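Local coordinates for protein glycoside hydrolase YxiA (PDB 3LV4) that probably hydrolyses the alpha-1,5 linkages of arabinan as a calcium-binding family 43 glycoside hydrolase, at residues 126-131 against 136-141; 293-298 against 302-307; 350-355 against 413-418; 377-380 against 384-387. All blocks are in the same frame, centred on the assembly; numbering follows the deposited sequence.

Contact 1: 126-131 against 136-141. With ACT (acetate ion), chain G.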
loop_
_atom_site.group_PDB
_atom_site.type_symbol
_atom_site.label_atom_id
_atom_site.label_comp_id
_atom_site.label_asym_id
_atom_site.label_seq_id
_atom_site.Cartn_x
_atom_site.Cartn_y
_atom_site.Cartn_z
ATOM N N SER A 126 -15.665 -3.493 -16.810
ATOM C CA SER A 126 -16.106 -2.111 -16.663
ATOM C C SER A 126 -15.911 -1.386 -17.986
ATOM O O SER A 126 -15.207 -1.881 -18.880
ATOM C CB SER A 126 -15.350 -1.403 -15.532
ATOM O OG SER A 126 -13.948 -1.514 -15.672
ATOM N N GLY A 127 -16.556 -0.233 -18.125
ATOM C CA GLY A 127 -16.369 0.587 -19.303
ATOM C C GLY A 127 -17.157 0.138 -20.519
ATOM O O GLY A 127 -16.931 0.652 -21.622
HETATM N N MSE A 128 -18.064 -0.822 -20.336
HETATM C CA MSE A 128 -18.999 -1.183 -21.400
HETATM C C MSE A 128 -19.941 -0.022 -21.649
HETATM O O MSE A 128 -20.267 0.736 -20.727
HETATM C CB MSE A 128 -19.830 -2.424 -21.027
HETATM C CG MSE A 128 -20.710 -2.248 -19.769
HETATM SE SE MSE A 128 -19.775 -2.716 -18.112
HETATM C CE MSE A 128 -19.872 -4.677 -18.299
ATOM N N ASP A 129 -20.373 0.113 -22.899
ATOM C CA ASP A 129 -21.435 1.044 -23.236
ATOM C C ASP A 129 -22.714 0.229 -23.181
ATOM O O ASP A 129 -23.129 -0.354 -24.180
ATOM C CB ASP A 129 -21.224 1.624 -24.635
ATOM C CG ASP A 129 -22.303 2.626 -25.027
ATOM O OD1 ASP A 129 -23.036 3.108 -24.136
ATOM O OD2 ASP A 129 -22.421 2.936 -26.233
ATOM N N GLY A 130 -23.309 0.159 -21.996
ATOM C CA GLY A 130 -24.525 -0.606 -21.788
ATOM C C GLY A 130 -24.608 -1.193 -20.389
ATOM O O GLY A 130 -24.025 -0.672 -19.439
ATOM N N ILE A 131 -25.323 -2.304 -20.277
ATOM C CA ILE A 131 -25.621 -2.923 -18.985
ATOM C C ILE A 131 -24.359 -3.404 -18.277
ATOM O O ILE A 131 -23.554 -4.141 -18.849
ATOM C CB ILE A 131 -26.591 -4.092 -19.181
ATOM C CG1 ILE A 131 -27.902 -3.572 -19.786
ATOM C CG2 ILE A 131 -26.821 -4.843 -17.869
ATOM C CD1 ILE A 131 -28.789 -4.660 -20.322
ATOM N N THR A 136 -27.527 -2.256 -13.863
ATOM C CA THR A 136 -27.761 -0.885 -14.311
ATOM C C THR A 136 -26.725 -0.508 -15.375
ATOM O O THR A 136 -25.658 -1.120 -15.446
ATOM C CB THR A 136 -27.735 0.125 -13.139
ATOM O OG1 THR A 136 -26.413 0.194 -12.587
ATOM C CG2 THR A 136 -28.698 -0.304 -12.051
ATOM N N PRO A 137 -27.040 0.480 -16.228
ATOM C CA PRO A 137 -26.052 0.896 -17.232
ATOM C C PRO A 137 -24.744 1.345 -16.590
ATOM O O PRO A 137 -24.766 2.021 -15.549
ATOM C CB PRO A 137 -26.742 2.069 -17.935
ATOM C CG PRO A 137 -28.199 1.741 -17.806
ATOM C CD PRO A 137 -28.342 1.139 -16.431
ATOM N N TYR A 138 -23.621 0.970 -17.196
ATOM C CA TYR A 138 -22.327 1.296 -16.613
ATOM C C TYR A 138 -22.149 2.814 -16.476
ATOM O O TYR A 138 -22.387 3.573 -17.422
ATOM C CB TYR A 138 -21.158 0.678 -17.396
ATOM C CG TYR A 138 -19.857 0.963 -16.696
ATOM C CD1 TYR A 138 -19.410 0.145 -15.675
ATOM C CD2 TYR A 138 -19.103 2.082 -17.027
ATOM C CE1 TYR A 138 -18.228 0.417 -15.011
ATOM C CE2 TYR A 138 -17.932 2.372 -16.373
ATOM C CZ TYR A 138 -17.496 1.547 -15.364
ATOM O OH TYR A 138 -16.327 1.866 -14.717
ATOM N N ASP A 139 -21.739 3.240 -15.286
ATOM C CA ASP A 139 -21.579 4.651 -14.969
ATOM C C ASP A 139 -20.362 4.781 -14.052
ATOM O O ASP A 139 -20.408 4.397 -12.879
ATOM C CB ASP A 139 -22.848 5.160 -14.269
ATOM C CG ASP A 139 -22.752 6.625 -13.844
ATOM O OD1 ASP A 139 -21.650 7.209 -13.897
ATOM O OD2 ASP A 139 -23.793 7.189 -13.445
ATOM N N ALA A 140 -19.271 5.306 -14.596
ATOM C CA ALA A 140 -18.003 5.333 -13.866
ATOM C C ALA A 140 -17.995 6.264 -12.647
ATOM O O ALA A 140 -17.038 6.251 -11.871
ATOM C CB ALA A 140 -16.844 5.668 -14.815
ATOM N N THR A 141 -19.035 7.079 -12.475
ATOM C CA THR A 141 -19.143 7.855 -11.238
ATOM C C THR A 141 -19.580 6.974 -10.072
ATOM O O THR A 141 -19.349 7.326 -8.916
ATOM C CB THR A 141 -20.117 9.059 -11.329
ATOM O OG1 THR A 141 -21.462 8.589 -11.510
ATOM C CG2 THR A 141 -19.722 9.998 -12.464
HETATM C C ACT G . -19.292 -2.637 -25.320
HETATM O O ACT G . -18.320 -3.066 -25.986
HETATM O OXT ACT G . -19.163 -1.490 -24.849
HETATM C CH3 ACT G . -20.525 -3.464 -25.085
HETATM O O HOH W 1 -23.200 2.798 -20.147
#
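The ring of Y138 is laid under the backbone of G127 in a surface loop of the family 43 catalytic domain, between strands 118-126 and 150-153. Face contacts dominate: G127 N sits above the ring centre, 3.4 Å from Y138 CZ, and G127 CA makes a CH-pi contact over the same face. S126 CB reaches Y138 CE1 at 3.4 Å. A Met-aromatic contact comes obliquely, the selenium of selenomethionine M128 standing 4.6 Å from the centroid of the Y138 ring. The M128 chain, bent at both chi2 and chi3, curls its SE back to within 3.7 Å of Y138 CB. A phenylalanine in place of Y138 could still pack its ring on G127 but would probably leave P144 O without the hydroxyl that bonds it. The backbones of I131 and P137 form a single bridge. Among polar links, a water spans G130 N and Y138 O. Outside the pair, S126 OG is held by P101 O and the loop around N145 and V146. An acetate takes a nearly straight bond from D129 N and is also bonded by R102. Between the backbones, Y138 N donates to G130 O at 2.8 Å with an N-H...O angle of 167°.

Contact 2: 293-298 against 302-307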
loop_
_atom_site.group_PDB
_atom_site.type_symbol
_atom_site.label_atom_id
_atom_site.label_comp_id
_atom_site.label_asym_id
_atom_site.label_seq_id
_atom_site.Cartn_x
_atom_site.Cartn_y
_atom_site.Cartn_z
ATOM N N SER A 293 1.395 -3.476 -0.763
ATOM C CA SER A 293 0.797 -4.618 -0.102
ATOM C C SER A 293 1.404 -4.635 1.297
ATOM O O SER A 293 2.169 -3.733 1.669
ATOM C CB SER A 293 1.046 -5.934 -0.866
ATOM O OG SER A 293 2.399 -6.089 -1.258
ATOM N N ALA A 294 1.053 -5.634 2.085
ATOM C CA ALA A 294 1.537 -5.690 3.457
ATOM C C ALA A 294 1.493 -7.130 3.928
ATOM O O ALA A 294 0.689 -7.929 3.440
ATOM C CB ALA A 294 0.705 -4.785 4.354
ATOM N N PHE A 295 2.372 -7.465 4.863
ATOM C CA PHE A 295 2.558 -8.842 5.282
ATOM C C PHE A 295 2.713 -8.868 6.784
ATOM O O PHE A 295 3.468 -8.069 7.347
ATOM C CB PHE A 295 3.824 -9.407 4.622
ATOM C CG PHE A 295 4.064 -10.855 4.901
ATOM C CD1 PHE A 295 3.427 -11.833 4.135
ATOM C CD2 PHE A 295 4.946 -11.249 5.896
ATOM C CE1 PHE A 295 3.650 -13.172 4.370
ATOM C CE2 PHE A 295 5.172 -12.596 6.140
ATOM C CZ PHE A 295 4.524 -13.558 5.376
ATOM N N TYR A 296 1.982 -9.773 7.429
ATOM C CA TYR A 296 2.166 -10.052 8.846
ATOM C C TYR A 296 2.804 -11.436 9.022
ATOM O O TYR A 296 2.295 -12.436 8.510
ATOM C CB TYR A 296 0.835 -9.965 9.609
ATOM C CG TYR A 296 0.961 -10.467 11.028
ATOM C CD1 TYR A 296 1.546 -9.685 12.007
ATOM C CD2 TYR A 296 0.513 -11.739 11.379
ATOM C CE1 TYR A 296 1.687 -10.150 13.304
ATOM C CE2 TYR A 296 0.643 -12.207 12.671
ATOM C CZ TYR A 296 1.235 -11.410 13.630
ATOM O OH TYR A 296 1.375 -11.878 14.919
ATOM N N ASP A 297 3.929 -11.485 9.732
ATOM C CA ASP A 297 4.669 -12.735 9.929
ATOM C C ASP A 297 4.297 -13.348 11.281
ATOM O O ASP A 297 4.691 -12.831 12.321
ATOM C CB ASP A 297 6.175 -12.454 9.853
ATOM C CG ASP A 297 7.025 -13.715 9.926
ATOM O OD1 ASP A 297 6.587 -14.709 10.529
ATOM O OD2 ASP A 297 8.148 -13.705 9.383
ATOM N N GLU A 298 3.535 -14.442 11.253
ATOM C CA GLU A 298 3.037 -15.084 12.470
ATOM C C GLU A 298 4.170 -15.527 13.380
ATOM O O GLU A 298 4.050 -15.477 14.597
ATOM C CB GLU A 298 2.185 -16.310 12.125
ATOM C CG GLU A 298 0.850 -16.015 11.473
ATOM C CD GLU A 298 0.019 -17.276 11.281
ATOM O OE1 GLU A 298 0.561 -18.274 10.753
ATOM O OE2 GLU A 298 -1.175 -17.273 11.663
ATOM N N LYS A 302 6.395 -9.642 13.304
ATOM C CA LYS A 302 6.715 -8.432 12.551
ATOM C C LYS A 302 5.714 -8.218 11.415
ATOM O O LYS A 302 5.155 -9.181 10.892
ATOM C CB LYS A 302 8.130 -8.503 11.964
ATOM C CG LYS A 302 9.261 -8.530 12.983
ATOM C CD LYS A 302 10.565 -8.144 12.283
ATOM C CE LYS A 302 11.786 -8.496 13.076
ATOM N NZ LYS A 302 13.020 -8.309 12.233
ATOM N N SER A 303 5.491 -6.954 11.051
ATOM C CA SER A 303 4.707 -6.595 9.867
ATOM C C SER A 303 5.564 -5.758 8.911
ATOM O O SER A 303 6.509 -5.077 9.335
ATOM C CB SER A 303 3.451 -5.792 10.254
ATOM O OG SER A 303 2.528 -6.571 10.996
ATOM N N TYR A 304 5.221 -5.802 7.628
ATOM C CA TYR A 304 5.985 -5.126 6.591
ATOM C C TYR A 304 5.081 -4.461 5.573
ATOM O O TYR A 304 4.054 -5.008 5.181
ATOM C CB TYR A 304 6.872 -6.119 5.849
ATOM C CG TYR A 304 7.821 -6.891 6.728
ATOM C CD1 TYR A 304 9.076 -6.389 7.032
ATOM C CD2 TYR A 304 7.467 -8.136 7.238
ATOM C CE1 TYR A 304 9.954 -7.099 7.824
ATOM C CE2 TYR A 304 8.337 -8.855 8.039
ATOM C CZ TYR A 304 9.581 -8.333 8.325
ATOM O OH TYR A 304 10.461 -9.041 9.115
ATOM N N LEU A 305 5.494 -3.278 5.140
ATOM C CA LEU A 305 4.831 -2.553 4.069
ATOM C C LEU A 305 5.687 -2.732 2.827
ATOM O O LEU A 305 6.884 -2.444 2.856
ATOM C CB LEU A 305 4.751 -1.070 4.430
ATOM C CG LEU A 305 3.905 -0.178 3.521
ATOM C CD1 LEU A 305 2.411 -0.432 3.756
ATOM C CD2 LEU A 305 4.228 1.290 3.769
ATOM N N ILE A 306 5.086 -3.234 1.752
ATOM C CA ILE A 306 5.796 -3.446 0.495
ATOM C C ILE A 306 5.161 -2.562 -0.565
ATOM O O ILE A 306 3.948 -2.591 -0.750
ATOM C CB ILE A 306 5.722 -4.918 0.034
ATOM C CG1 ILE A 306 6.313 -5.848 1.099
ATOM C CG2 ILE A 306 6.423 -5.114 -1.332
ATOM C CD1 ILE A 306 5.284 -6.394 2.071
ATOM N N PHE A 307 5.974 -1.771 -1.256
ATOM C CA PHE A 307 5.441 -0.771 -2.181
ATOM C C PHE A 307 6.460 -0.450 -3.263
ATOM O O PHE A 307 7.616 -0.876 -3.187
ATOM C CB PHE A 307 5.025 0.503 -1.417
ATOM C CG PHE A 307 6.132 1.110 -0.585
ATOM C CD1 PHE A 307 6.472 0.563 0.650
ATOM C CD2 PHE A 307 6.829 2.222 -1.040
ATOM C CE1 PHE A 307 7.496 1.123 1.422
ATOM C CE2 PHE A 307 7.849 2.793 -0.277
ATOM C CZ PHE A 307 8.184 2.245 0.954
HETATM O O HOH W 2 9.760 -11.609 9.910
#
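F295 lays its ring edge against the Y304 ring, with F295 CD2 4.2 Å from Y304 CD2, while its CB meets the I306 tip, CD1, at the same distance. These side chains share one sheet face with S293, whose OG lies 3.8 Å from I306 CB. I306 CG1 stands anti to the carbonyl carbon, and the next torsion, 93°, is far from a staggered value and carries CD1 over to the partner strand, against A294 CA and F295 CB. S293 OG turns to P16 O and I18 N for its hydrogen bonds, which ties this end of the hairpin to the residues just after the predicted proton acceptor D15. F295 and Y304 also meet Y25 and Y340, respectively, edge to face.

The two strands form an antiparallel beta hairpin, 285-296 with 303-310, within a four-stranded sheet of the catalytic domain, which in family 43 is a five-bladed beta-propeller. S293 with I306 and F295 with Y304 are the hydrogen-bonded pairs; A294 with L305 and Y296 with S303 are the non-hydrogen-bonded ones. F295 N and Y304 N each approach the other residue's O in the carbonyl plane, whereas I306 N comes to S293 O from 42° above it.

On the other face, S303 OG touches the Y296 ring at its edge, in the plane, 3.4 Å from Y296 CD1, and H208 meets that ring edge to face. Near the turn D297 N bonds K302 O almost straight, at 172°, and one water joins D297 OD2, 2.7 Å away, to Y304 OH.

Contact 3: 350-355 against 413-418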
loop_
_atom_site.group_PDB
_atom_site.type_symbol
_atom_site.label_atom_id
_atom_site.label_comp_id
_atom_site.label_asym_id
_atom_site.label_seq_id
_atom_site.Cartn_x
_atom_site.Cartn_y
_atom_site.Cartn_z
ATOM N N LYS A 350 16.030 6.589 27.921
ATOM C CA LYS A 350 16.034 8.023 27.639
ATOM C C LYS A 350 17.316 8.496 26.940
ATOM O O LYS A 350 17.248 9.264 25.977
ATOM C CB LYS A 350 15.788 8.827 28.921
ATOM C CG LYS A 350 15.329 10.261 28.689
ATOM C CD LYS A 350 15.142 10.997 30.015
ATOM C CE LYS A 350 14.563 12.394 29.815
ATOM N NZ LYS A 350 13.126 12.360 29.410
ATOM N N SER A 351 18.484 8.048 27.404
ATOM C CA SER A 351 19.727 8.511 26.790
ATOM C C SER A 351 19.851 8.062 25.331
ATOM O O SER A 351 20.530 8.715 24.532
ATOM C CB SER A 351 20.964 8.089 27.599
ATOM O OG SER A 351 21.308 6.741 27.361
ATOM N N ASP A 352 19.188 6.960 24.985
ATOM C CA ASP A 352 19.231 6.436 23.621
ATOM C C ASP A 352 18.543 7.392 22.657
ATOM O O ASP A 352 18.964 7.554 21.510
ATOM C CB ASP A 352 18.521 5.079 23.533
ATOM C CG ASP A 352 19.262 3.967 24.261
ATOM O OD1 ASP A 352 20.512 4.020 24.338
ATOM O OD2 ASP A 352 18.587 3.023 24.743
ATOM N N VAL A 353 17.467 8.017 23.123
ATOM C CA VAL A 353 16.583 8.752 22.221
ATOM C C VAL A 353 16.762 10.270 22.272
ATOM O O VAL A 353 16.369 10.964 21.339
ATOM C CB VAL A 353 15.100 8.375 22.443
ATOM C CG1 VAL A 353 14.896 6.880 22.194
ATOM C CG2 VAL A 353 14.648 8.757 23.846
ATOM N N ILE A 354 17.351 10.779 23.351
ATOM C CA ILE A 354 17.717 12.193 23.430
ATOM C C ILE A 354 18.660 12.560 22.277
ATOM O O ILE A 354 19.498 11.749 21.882
ATOM C CB ILE A 354 18.413 12.506 24.774
ATOM C CG1 ILE A 354 17.378 12.624 25.895
ATOM C CG2 ILE A 354 19.236 13.789 24.679
ATOM C CD1 ILE A 354 17.959 12.381 27.273
ATOM N N GLY A 355 18.517 13.760 21.718
ATOM C CA GLY A 355 19.429 14.201 20.675
ATOM C C GLY A 355 18.805 14.904 19.479
ATOM O O GLY A 355 17.594 15.147 19.436
ATOM N N PHE A 413 9.749 4.156 18.641
ATOM C CA PHE A 413 11.188 4.298 18.377
ATOM C C PHE A 413 11.756 2.996 17.804
ATOM O O PHE A 413 11.374 1.901 18.228
ATOM C CB PHE A 413 11.960 4.575 19.680
ATOM C CG PHE A 413 11.833 5.982 20.224
ATOM C CD1 PHE A 413 12.468 7.048 19.605
ATOM C CD2 PHE A 413 11.141 6.217 21.409
ATOM C CE1 PHE A 413 12.381 8.336 20.132
ATOM C CE2 PHE A 413 11.049 7.501 21.946
ATOM C CZ PHE A 413 11.670 8.561 21.310
ATOM N N LEU A 414 12.701 3.108 16.875
ATOM C CA LEU A 414 13.316 1.930 16.272
ATOM C C LEU A 414 14.719 2.256 15.784
ATOM O O LEU A 414 14.908 3.220 15.040
ATOM C CB LEU A 414 12.475 1.449 15.089
ATOM C CG LEU A 414 12.979 0.196 14.368
ATOM C CD1 LEU A 414 12.944 -1.032 15.316
ATOM C CD2 LEU A 414 12.186 -0.062 13.081
ATOM N N ARG A 415 15.708 1.464 16.194
ATOM C CA ARG A 415 17.046 1.611 15.626
ATOM C C ARG A 415 17.072 1.012 14.227
ATOM O O ARG A 415 16.619 -0.110 14.016
ATOM C CB ARG A 415 18.097 0.920 16.495
ATOM C CG ARG A 415 18.294 1.536 17.854
ATOM C CD ARG A 415 19.458 0.853 18.576
ATOM N NE ARG A 415 19.686 1.394 19.914
ATOM C CZ ARG A 415 18.953 1.088 20.982
ATOM N NH1 ARG A 415 17.924 0.254 20.867
ATOM N NH2 ARG A 415 19.236 1.625 22.164
ATOM N N GLN A 416 17.623 1.759 13.279
ATOM C CA GLN A 416 17.605 1.360 11.885
ATOM C C GLN A 416 18.936 1.608 11.208
ATOM O O GLN A 416 19.773 2.351 11.715
ATOM C CB GLN A 416 16.547 2.156 11.132
ATOM C CG GLN A 416 15.133 1.848 11.534
ATOM C CD GLN A 416 14.179 2.147 10.404
ATOM O OE1 GLN A 416 13.804 3.295 10.178
ATOM N NE2 GLN A 416 13.804 1.115 9.667
ATOM N N TRP A 417 19.105 0.987 10.047
ATOM C CA TRP A 417 20.212 1.277 9.160
ATOM C C TRP A 417 19.846 2.429 8.224
ATOM O O TRP A 417 18.815 2.392 7.552
ATOM C CB TRP A 417 20.521 0.028 8.334
ATOM C CG TRP A 417 21.612 0.187 7.335
ATOM C CD1 TRP A 417 21.480 0.298 5.978
ATOM C CD2 TRP A 417 23.015 0.233 7.608
ATOM N NE1 TRP A 417 22.720 0.413 5.390
ATOM C CE2 TRP A 417 23.677 0.376 6.370
ATOM C CE3 TRP A 417 23.776 0.171 8.779
ATOM C CZ2 TRP A 417 25.060 0.454 6.271
ATOM C CZ3 TRP A 417 25.146 0.250 8.678
ATOM C CH2 TRP A 417 25.775 0.393 7.435
ATOM N N ASP A 418 20.684 3.457 8.185
ATOM C CA ASP A 418 20.507 4.543 7.222
ATOM C C ASP A 418 21.431 4.279 6.050
ATOM O O ASP A 418 22.652 4.312 6.197
ATOM C CB ASP A 418 20.830 5.900 7.846
ATOM C CG ASP A 418 20.866 7.019 6.822
ATOM O OD1 ASP A 418 20.092 6.968 5.843
ATOM O OD2 ASP A 418 21.675 7.953 6.994
#
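D352 and V353, at the end of the short helix 350-353, are the two residues that reach strand 413-418. Ahead of them, K350 O closes the helical turn by accepting from both V353 N and I354 N. D352 directs its carboxylate to the arginine two places along the strand from F413, and D352 OD2 forms a salt bridge with R415 NH2 at 3.0 Å. The acid meets the guanidinium at its edge, but the two planes stand 75° apart, so the pair is not a flat, two-pronged bridge; D352 OD1 lies 3.5 Å from the same R415 NH2. R415 spans the gap with a chain extended from CG to NE. Both charged ends have second partners: R415 NH1 bridges to E346, and D352 OD2 also accepts from K349 N, which is likely to limit how far either group can swing.

V353 follows with a close hydrophobic contact. Its CG1, anti to the carbonyl carbon (chi1 -60°), is pressed over the F413 ring centre, 3.5 Å from the centroid and 9° off the normal, a CH-pi contact. V353 CB adds a touch near the rim, 3.6 Å from F413 CZ. W392 also packs on V353, and F428 on F413.

At I354 the chain leaves helical geometry, and strand 355-363 begins at G355. The short helix, packed against a strand through a buried valine and a flanking salt bridge, belongs to the C-terminal lipocalin-like domain, consistent with a beta-rich calycin-type fold.

Contact 4: 377-380 against 384-387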
loop_
_atom_site.group_PDB
_atom_site.type_symbol
_atom_site.label_atom_id
_atom_site.label_comp_id
_atom_site.label_asym_id
_atom_site.label_seq_id
_atom_site.Cartn_x
_atom_site.Cartn_y
_atom_site.Cartn_z
ATOM N N ARG A 377 15.627 19.041 18.013
ATOM C CA ARG A 377 16.276 18.325 19.110
ATOM C C ARG A 377 15.250 17.842 20.120
ATOM O O ARG A 377 14.387 18.609 20.558
ATOM C CB ARG A 377 17.324 19.195 19.811
ATOM C CG ARG A 377 17.987 18.485 20.981
ATOM C CD ARG A 377 19.180 19.251 21.533
ATOM N NE ARG A 377 19.840 18.497 22.597
ATOM C CZ ARG A 377 20.772 17.569 22.394
ATOM N NH1 ARG A 377 21.171 17.275 21.161
ATOM N NH2 ARG A 377 21.312 16.933 23.425
ATOM N N LEU A 378 15.327 16.559 20.465
ATOM C CA LEU A 378 14.598 16.043 21.610
ATOM C C LEU A 378 15.500 16.273 22.809
ATOM O O LEU A 378 16.467 15.532 23.011
ATOM C CB LEU A 378 14.302 14.550 21.448
ATOM C CG LEU A 378 13.464 14.144 20.234
ATOM C CD1 LEU A 378 13.015 12.691 20.345
ATOM C CD2 LEU A 378 12.272 15.068 20.057
ATOM N N ASN A 379 15.206 17.319 23.579
ATOM C CA ASN A 379 16.029 17.679 24.729
ATOM C C ASN A 379 15.762 16.804 25.941
ATOM O O ASN A 379 14.679 16.243 26.096
ATOM C CB ASN A 379 15.821 19.147 25.108
ATOM C CG ASN A 379 16.236 20.094 24.004
ATOM O OD1 ASN A 379 17.387 20.517 23.944
ATOM N ND2 ASN A 379 15.304 20.422 23.117
ATOM N N GLN A 380 16.759 16.710 26.808
ATOM C CA GLN A 380 16.642 15.929 28.025
ATOM C C GLN A 380 15.468 16.386 28.886
ATOM O O GLN A 380 14.875 15.589 29.610
ATOM C CB GLN A 380 17.945 16.012 28.819
ATOM C CG GLN A 380 17.946 15.180 30.080
ATOM C CD GLN A 380 19.315 15.110 30.702
ATOM O OE1 GLN A 380 20.316 14.931 30.006
ATOM N NE2 GLN A 380 19.374 15.252 32.023
ATOM N N ILE A 384 10.952 19.882 22.749
ATOM C CA ILE A 384 11.480 19.845 21.391
ATOM C C ILE A 384 11.855 21.263 20.972
ATOM O O ILE A 384 11.071 22.205 21.164
ATOM C CB ILE A 384 10.448 19.279 20.385
ATOM C CG1 ILE A 384 10.014 17.869 20.796
ATOM C CG2 ILE A 384 11.013 19.280 18.969
ATOM C CD1 ILE A 384 8.946 17.278 19.889
ATOM N N THR A 385 13.055 21.416 20.415
ATOM C CA THR A 385 13.502 22.707 19.900
ATOM C C THR A 385 14.004 22.568 18.465
ATOM O O THR A 385 14.076 21.459 17.930
ATOM C CB THR A 385 14.621 23.301 20.761
ATOM O OG1 THR A 385 15.675 22.341 20.893
ATOM C CG2 THR A 385 14.092 23.665 22.155
ATOM N N GLY A 386 14.342 23.695 17.846
ATOM C CA GLY A 386 14.850 23.686 16.490
ATOM C C GLY A 386 13.785 24.101 15.496
ATOM O O GLY A 386 13.170 25.163 15.642
ATOM N N ALA A 387 13.552 23.258 14.495
ATOM C CA ALA A 387 12.615 23.581 13.414
ATOM C C ALA A 387 11.190 23.742 13.931
ATOM O O ALA A 387 10.384 24.475 13.355
ATOM C CB ALA A 387 12.671 22.509 12.311
#
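T385 has the largest area buried, its hydroxyl beside the last residues of the facing strand. T385 OG1 lies between the backbone N and the carbonyl carbon (chi1 54°), which brings it 3.7 Å from R377 CB and into the path of the N379 amide. N379 ND2 donates to T385 OG1 at 3.0 Å, nearly straight at 171°, with the hydroxyl oxygen in the amide plane. The same ND2 also bonds K383 O, so the amide is held by two acceptors. Replacing N379 by an alanine would remove both donations and would probably leave T385 OG1 and K383 O without this mate, making the turn less well fixed.

R377 is paired with T385 by two backbone bonds, R377 N to T385 O at 2.9 Å and T385 N to R377 O at 3.1 Å. The arginine chain then runs extended away from the hairpin to a salt bridge between its NH1 and D356.

I384 lies beside L378 on the opposite face of the sheet, both side chains pointing the same way, and L378 CD2 meets I384 CG1 at 3.7 Å. I384 CA also approaches R377 O, at 3.3 Å.

The residues form the end of the beta hairpin of strands 371-378 and 383-386 in the lipocalin-like domain. W392 of strand 390-395 packs on both L378 and I384, L402 and I404 of strand 399-404 touch I384, and L378 pairs through its backbone with G355 at the start of strand 355-363.

Contacts 1 and 2 belong to the catalytic domain, contacts 3 and 4 to the C-terminal lipocalin-like domain. Contact 2 lies nearest the chain centre, with the S293 side chain about 9 Å from that of the predicted proton acceptor D15 and about 6 Å from a bound calcium ion. Contact 1, centred about 36 Å from the centre of contact 2, is a surface loop whose S126 side chain is about 11 Å from that of D148, a predicted pKa-modulating site, and about 12 Å from that of the predicted proton donor E201. Contact 4 is nested within the loop closed by contact 3, and the two touch, G355 O lying 2.9 Å from L378 N. Contacts 2 and 3 come within about 8 Å at their nearest atoms. The R377 side chain of contact 4 is about 8 Å from that of E375, a calcium ligand.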